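Local coordinates for 3-dehydroquinate dehydratase (Geobacillus kaustophilus, PDB 2YR1), which probably catalyses the cis-dehydration of 3-dehydroquinate to 3-dehydroshikimate, the third step of the chorismate pathway toward the aromatic amino acids, at residues K155-E166 with A191-I201. Residues are numbered along the deposited sequence; the frame is centred on the assembly and turned at random.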
ATOM      1  N   LYS A 155     -10.342  15.458   3.943  1.00 20.14           N
ATOM      2  CA  LYS A 155     -10.242  15.189   2.514  1.00 24.51           C
ATOM      3  C   LYS A 155     -10.674  16.405   1.685  1.00 20.60           C
ATOM      4  O   LYS A 155     -10.049  16.724   0.685  1.00 20.39           O
ATOM      5  CB  LYS A 155     -11.111  13.990   2.143  1.00 26.74           C
ATOM      6  CG  LYS A 155     -11.251  13.788   0.654  1.00 34.95           C
ATOM      7  CD  LYS A 155     -12.517  13.019   0.301  1.00 35.94           C
ATOM      8  CE  LYS A 155     -13.785  13.869   0.482  1.00 38.79           C
ATOM      9  NZ  LYS A 155     -13.790  15.167  -0.267  1.00 23.49           N
ATOM     10  N   GLU A 156     -11.737  17.086   2.097  1.00 20.52           N
ATOM     11  CA  GLU A 156     -12.204  18.274   1.362  1.00 22.74           C
ATOM     12  C   GLU A 156     -11.135  19.369   1.252  1.00 20.50           C
ATOM     13  O   GLU A 156     -11.002  20.033   0.229  1.00 24.34           O
ATOM     14  CB  GLU A 156     -13.440  18.869   2.048  1.00 25.22           C
ATOM     15  CG  GLU A 156     -14.377  19.585   1.085  1.00 42.79           C
ATOM     16  CD  GLU A 156     -14.188  21.107   1.010  1.00 56.13           C
ATOM     17  OE1 GLU A 156     -13.028  21.572   0.844  1.00 54.96           O
ATOM     18  OE2 GLU A 156     -15.218  21.841   1.098  1.00 54.51           O
ATOM     19  N   THR A 157     -10.397  19.576   2.331  1.00 21.62           N
ATOM     20  CA  THR A 157      -9.354  20.600   2.366  1.00 21.55           C
ATOM     21  C   THR A 157      -8.222  20.235   1.413  1.00 20.56           C
ATOM     22  O   THR A 157      -7.720  21.083   0.679  1.00 18.63           O
ATOM     23  CB  THR A 157      -8.817  20.743   3.794  1.00 22.44           C
ATOM     24  OG1 THR A 157      -9.928  20.902   4.681  1.00 27.24           O
ATOM     25  CG2 THR A 157      -7.919  21.955   3.933  1.00 25.13           C
ATOM     26  N   LEU A 158      -7.838  18.960   1.416  1.00 17.69           N
ATOM     27  CA  LEU A 158      -6.761  18.486   0.546  1.00 15.52           C
ATOM     28  C   LEU A 158      -7.186  18.605  -0.913  1.00 18.72           C
ATOM     29  O   LEU A 158      -6.400  19.015  -1.779  1.00 16.25           O
ATOM     30  CB  LEU A 158      -6.411  17.030   0.900  1.00 14.87           C
ATOM     31  CG  LEU A 158      -5.907  16.868   2.340  1.00 15.60           C
ATOM     32  CD1 LEU A 158      -5.536  15.417   2.618  1.00 20.40           C
ATOM     33  CD2 LEU A 158      -4.708  17.795   2.569  1.00 16.75           C
ATOM     34  N   LEU A 159      -8.431  18.237  -1.190  1.00 14.62           N
ATOM     35  CA  LEU A 159      -8.939  18.330  -2.553  1.00 15.22           C
ATOM     36  C   LEU A 159      -8.964  19.808  -3.003  1.00 16.39           C
ATOM     37  O   LEU A 159      -8.542  20.125  -4.111  1.00 16.37           O
ATOM     38  CB  LEU A 159     -10.330  17.698  -2.637  1.00 17.13           C
ATOM     39  CG  LEU A 159     -11.003  17.774  -4.014  1.00 21.82           C
ATOM     40  CD1 LEU A 159     -10.055  17.267  -5.101  1.00 19.12           C
ATOM     41  CD2 LEU A 159     -12.295  16.949  -3.981  1.00 21.87           C
ATOM     42  N   ALA A 160      -9.431  20.702  -2.132  1.00 15.72           N
ATOM     43  CA  ALA A 160      -9.479  22.127  -2.439  1.00 18.79           C
ATOM     44  C   ALA A 160      -8.079  22.694  -2.700  1.00 20.97           C
ATOM     45  O   ALA A 160      -7.884  23.467  -3.644  1.00 18.00           O
ATOM     46  CB  ALA A 160     -10.155  22.890  -1.294  1.00 22.78           C
ATOM     47  N   ASP A 161      -7.097  22.303  -1.882  1.00 20.81           N
ATOM     48  CA  ASP A 161      -5.717  22.760  -2.080  1.00 18.22           C
ATOM     49  C   ASP A 161      -5.203  22.434  -3.470  1.00 16.38           C
ATOM     50  O   ASP A 161      -4.611  23.275  -4.135  1.00 21.13           O
ATOM     51  CB  ASP A 161      -4.747  22.118  -1.068  1.00 21.38           C
ATOM     52  CG  ASP A 161      -4.902  22.673   0.332  1.00 23.18           C
ATOM     53  OD1 ASP A 161      -5.190  23.885   0.485  1.00 25.03           O
ATOM     54  OD2 ASP A 161      -4.710  21.893   1.288  1.00 26.60           O
ATOM     55  N   MET A 162      -5.422  21.198  -3.907  1.00 20.92           N
ATOM     56  CA  MET A 162      -4.945  20.778  -5.208  1.00 16.63           C
ATOM     57  C   MET A 162      -5.723  21.455  -6.338  1.00 17.74           C
ATOM     58  O   MET A 162      -5.164  21.770  -7.381  1.00 16.36           O
ATOM     59  CB  MET A 162      -5.017  19.248  -5.332  1.00 17.47           C
ATOM     60  CG  MET A 162      -3.913  18.538  -4.552  1.00 20.83           C
ATOM     61  SD  MET A 162      -3.941  16.744  -4.618  1.00 22.50           S
ATOM     62  CE  MET A 162      -5.248  16.346  -3.408  1.00 12.14           C
ATOM     63  N   ARG A 163      -7.015  21.673  -6.140  1.00 21.17           N
ATOM     64  CA  ARG A 163      -7.790  22.329  -7.181  1.00 23.98           C
ATOM     65  C   ARG A 163      -7.270  23.749  -7.366  1.00 24.21           C
ATOM     66  O   ARG A 163      -7.123  24.214  -8.488  1.00 24.06           O
ATOM     67  CB  ARG A 163      -9.279  22.357  -6.818  1.00 22.31           C
ATOM     68  CG  ARG A 163      -9.951  20.995  -6.871  1.00 27.13           C
ATOM     69  CD  ARG A 163     -11.375  21.118  -7.383  1.00 39.67           C
ATOM     70  NE  ARG A 163     -12.252  21.739  -6.401  1.00 45.22           N
ATOM     71  CZ  ARG A 163     -13.250  22.568  -6.707  1.00 43.50           C
ATOM     72  NH1 ARG A 163     -13.492  22.877  -7.974  1.00 47.15           N
ATOM     73  NH2 ARG A 163     -14.004  23.085  -5.746  1.00 36.36           N
ATOM     74  N   GLN A 164      -6.970  24.419  -6.255  1.00 19.65           N
ATOM     75  CA  GLN A 164      -6.482  25.796  -6.279  1.00 21.88           C
ATOM     76  C   GLN A 164      -5.089  25.885  -6.912  1.00 22.72           C
ATOM     77  O   GLN A 164      -4.793  26.820  -7.661  1.00 23.58           O
ATOM     78  CB  GLN A 164      -6.454  26.354  -4.853  1.00 25.04           C
ATOM     79  CG  GLN A 164      -6.524  27.869  -4.768  1.00 39.32           C
ATOM     80  CD  GLN A 164      -7.937  28.386  -4.944  1.00 38.35           C
ATOM     81  OE1 GLN A 164      -8.532  28.258  -6.015  1.00 46.16           O
ATOM     82  NE2 GLN A 164      -8.488  28.961  -3.883  1.00 40.08           N
ATOM     83  N   ALA A 165      -4.233  24.917  -6.598  1.00 17.29           N
ATOM     84  CA  ALA A 165      -2.892  24.902  -7.154  1.00 18.14           C
ATOM     85  C   ALA A 165      -3.016  24.925  -8.681  1.00 21.95           C
ATOM     86  O   ALA A 165      -2.329  25.689  -9.358  1.00 20.54           O
ATOM     87  CB  ALA A 165      -2.148  23.659  -6.694  1.00 15.31           C
ATOM     88  N   GLU A 166      -3.905  24.090  -9.216  1.00 19.30           N
ATOM     89  CA  GLU A 166      -4.114  24.048 -10.650  1.00 22.30           C
ATOM     90  C   GLU A 166      -4.705  25.386 -11.092  1.00 22.45           C
ATOM     91  O   GLU A 166      -4.325  25.904 -12.125  1.00 21.82           O
ATOM     92  CB  GLU A 166      -5.057  22.898 -11.040  1.00 16.51           C
ATOM     93  CG  GLU A 166      -5.312  22.819 -12.551  1.00 20.83           C
ATOM     94  CD  GLU A 166      -6.334  21.750 -12.906  1.00 24.00           C
ATOM     95  OE1 GLU A 166      -7.413  21.733 -12.287  1.00 28.31           O
ATOM     96  OE2 GLU A 166      -6.053  20.927 -13.795  1.00 28.33           O
ATOM     97  N   ALA A 191      -8.075  11.517  -1.035  1.00 12.92           N
ATOM     98  CA  ALA A 191      -8.003  12.843  -1.638  1.00 13.80           C
ATOM     99  C   ALA A 191      -7.186  12.795  -2.929  1.00 15.34           C
ATOM    100  O   ALA A 191      -7.478  13.517  -3.882  1.00 13.33           O
ATOM    101  CB  ALA A 191      -7.370  13.850  -0.671  1.00 13.55           C
ATOM    102  N   THR A 192      -6.141  11.979  -2.939  1.00 14.64           N
ATOM    103  CA  THR A 192      -5.291  11.877  -4.115  1.00 14.29           C
ATOM    104  C   THR A 192      -6.105  11.351  -5.285  1.00 15.11           C
ATOM    105  O   THR A 192      -6.109  11.945  -6.369  1.00 13.88           O
ATOM    106  CB  THR A 192      -4.107  10.931  -3.853  1.00  9.37           C
ATOM    107  OG1 THR A 192      -3.366  11.417  -2.719  1.00 17.62           O
ATOM    108  CG2 THR A 192      -3.194  10.858  -5.073  1.00  7.38           C
ATOM    109  N   GLU A 193      -6.798  10.241  -5.044  1.00 14.19           N
ATOM    110  CA  GLU A 193      -7.633   9.601  -6.055  1.00 20.13           C
ATOM    111  C   GLU A 193      -8.767  10.520  -6.522  1.00 14.35           C
ATOM    112  O   GLU A 193      -9.112  10.559  -7.712  1.00 16.89           O
ATOM    113  CB  GLU A 193      -8.204   8.280  -5.490  1.00 20.04           C
ATOM    114  CG  GLU A 193      -9.061   7.461  -6.473  1.00 26.22           C
ATOM    115  CD  GLU A 193      -8.313   7.043  -7.747  1.00 27.47           C
ATOM    116  OE1 GLU A 193      -7.142   6.615  -7.664  1.00 31.93           O
ATOM    117  OE2 GLU A 193      -8.907   7.131  -8.843  1.00 32.93           O
ATOM    118  N   GLU A 194      -9.367  11.251  -5.599  1.00 16.45           N
ATOM    119  CA  GLU A 194     -10.428  12.172  -6.016  1.00 20.77           C
ATOM    120  C   GLU A 194      -9.842  13.307  -6.850  1.00 21.18           C
ATOM    121  O   GLU A 194     -10.409  13.686  -7.869  1.00 23.91           O
ATOM    122  CB  GLU A 194     -11.156  12.748  -4.819  1.00 16.47           C
ATOM    123  CG  GLU A 194     -12.187  11.822  -4.268  1.00 24.53           C
ATOM    124  CD  GLU A 194     -12.740  12.292  -2.943  1.00 28.19           C
ATOM    125  OE1 GLU A 194     -12.523  13.473  -2.585  1.00 38.94           O
ATOM    126  OE2 GLU A 194     -13.389  11.474  -2.256  1.00 31.53           O
ATOM    127  N   ALA A 195      -8.701  13.837  -6.422  1.00 17.06           N
ATOM    128  CA  ALA A 195      -8.055  14.928  -7.145  1.00 16.15           C
ATOM    129  C   ALA A 195      -7.645  14.485  -8.547  1.00 20.29           C
ATOM    130  O   ALA A 195      -7.760  15.237  -9.522  1.00 21.17           O
ATOM    131  CB  ALA A 195      -6.841  15.414  -6.363  1.00 18.30           C
ATOM    132  N   ARG A 196      -7.186  13.247  -8.638  1.00 14.49           N
ATOM    133  CA  ARG A 196      -6.732  12.660  -9.890  1.00 19.62           C
ATOM    134  C   ARG A 196      -7.804  12.688 -10.971  1.00 17.72           C
ATOM    135  O   ARG A 196      -7.517  12.902 -12.149  1.00 18.28           O
ATOM    136  CB  ARG A 196      -6.300  11.223  -9.623  1.00 19.40           C
ATOM    137  CG  ARG A 196      -5.923  10.431 -10.845  1.00 23.87           C
ATOM    138  CD  ARG A 196      -6.039   8.953 -10.499  1.00 17.38           C
ATOM    139  NE  ARG A 196      -4.993   8.200 -11.166  1.00 22.90           N
ATOM    140  CZ  ARG A 196      -4.719   6.934 -10.914  1.00 19.79           C
ATOM    141  NH1 ARG A 196      -5.417   6.270 -10.000  1.00 21.22           N
ATOM    142  NH2 ARG A 196      -3.743   6.340 -11.579  1.00 34.85           N
ATOM    143  N   ARG A 197      -9.038  12.466 -10.551  1.00 18.47           N
ATOM    144  CA  ARG A 197     -10.174  12.474 -11.448  1.00 27.13           C
ATOM    145  C   ARG A 197     -10.674  13.887 -11.762  1.00 28.96           C
ATOM    146  O   ARG A 197     -11.412  14.080 -12.725  1.00 26.33           O
ATOM    147  CB  ARG A 197     -11.299  11.646 -10.831  1.00 29.23           C
ATOM    148  CG  ARG A 197     -11.121  10.166 -11.069  1.00 30.17           C
ATOM    149  CD  ARG A 197     -11.964   9.363 -10.133  1.00 36.75           C
ATOM    150  NE  ARG A 197     -12.264   8.035 -10.664  1.00 35.36           N
ATOM    151  CZ  ARG A 197     -11.361   7.206 -11.173  1.00 40.76           C
ATOM    152  NH1 ARG A 197     -10.083   7.568 -11.231  1.00 51.12           N
ATOM    153  NH2 ARG A 197     -11.731   6.007 -11.605  1.00 27.70           N
ATOM    154  N   GLU A 198     -10.259  14.868 -10.958  1.00 30.05           N
ATOM    155  CA  GLU A 198     -10.694  16.256 -11.139  1.00 33.23           C
ATOM    156  C   GLU A 198      -9.701  17.170 -11.869  1.00 35.34           C
ATOM    157  O   GLU A 198     -10.119  18.033 -12.646  1.00 32.56           O
ATOM    158  CB  GLU A 198     -11.042  16.872  -9.779  1.00 30.56           C
ATOM    159  CG  GLU A 198     -11.645  18.270  -9.843  1.00 35.70           C
ATOM    160  CD  GLU A 198     -13.100  18.283 -10.305  1.00 38.63           C
ATOM    161  OE1 GLU A 198     -13.988  17.851  -9.542  1.00 36.13           O
ATOM    162  OE2 GLU A 198     -13.356  18.730 -11.440  1.00 44.17           O
ATOM    163  N   LEU A 199      -8.399  16.983 -11.632  1.00 29.07           N
ATOM    164  CA  LEU A 199      -7.375  17.818 -12.267  1.00 23.82           C
ATOM    165  C   LEU A 199      -6.809  17.287 -13.579  1.00 26.20           C
ATOM    166  O   LEU A 199      -6.814  16.086 -13.838  1.00 26.23           O
ATOM    167  CB  LEU A 199      -6.206  18.067 -11.302  1.00 24.54           C
ATOM    168  CG  LEU A 199      -6.536  18.503  -9.875  1.00 26.93           C
ATOM    169  CD1 LEU A 199      -5.329  19.193  -9.276  1.00 31.39           C
ATOM    170  CD2 LEU A 199      -7.731  19.418  -9.861  1.00 34.23           C
ATOM    171  N   ALA A 200      -6.303  18.193 -14.410  1.00 23.17           N
ATOM    172  CA  ALA A 200      -5.734  17.784 -15.687  1.00 22.21           C
ATOM    173  C   ALA A 200      -4.219  17.632 -15.588  1.00 22.60           C
ATOM    174  O   ALA A 200      -3.590  17.095 -16.502  1.00 31.23           O
ATOM    175  CB  ALA A 200      -6.095  18.813 -16.782  1.00 20.01           C
ATOM    176  N   ILE A 201      -3.636  18.078 -14.474  1.00 19.51           N
ATOM    177  CA  ILE A 201      -2.179  18.024 -14.289  1.00 19.98           C
ATOM    178  C   ILE A 201      -1.752  16.931 -13.288  1.00 16.18           C
ATOM    179  O   ILE A 201      -2.580  16.421 -12.535  1.00 18.08           O
ATOM    180  CB  ILE A 201      -1.649  19.378 -13.772  1.00 18.37           C
ATOM    181  CG1 ILE A 201      -2.244  19.659 -12.389  1.00 17.29           C
ATOM    182  CG2 ILE A 201      -2.017  20.505 -14.745  1.00 22.12           C
ATOM    183  CD1 ILE A 201      -1.678  20.919 -11.687  1.00 18.82           C
TER
HETATM  184  O   HOH W   1      -9.060  20.493 -14.066  1.00 39.27           O
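The carboxylate of E166 meets the backbone NH of A200 on the syn side of OE2, 24° out of its plane; N to OE2 is 2.8 Å and the bond nearly straight (171°). Its other oxygen, OE1, accepts a hydrogen bond from a water that also donates to E198 O, so both oxygens are held by the chain at E198 and A200. An extended chain, CG anti to the backbone N, carries the group there, sliding past L199 and I201. At the far end the side chains of E194 and K155 cross at about a right angle, the syn lone pair of E194 OE1 facing K155 NZ at 3.1 Å in a salt bridge. A methionine at K155 would probably leave E194 without its countercharge and freer to turn. Between these polar ends, M162 bends at chi3 to set CE tightly against A195 CB, 3.5 Å away, while A191 CB rests on L158 CB at 3.7 Å. M162 also packs on V175 and L203 of the underlying strands. Segments 155-166 and 191-198, crossing at -36° with axes 9.1 Å apart, belong to neighbouring outer helices of the type I dehydroquinase TIM barrel, joined through strand 172-177, which bears K174, the predicted Schiff-base lysine.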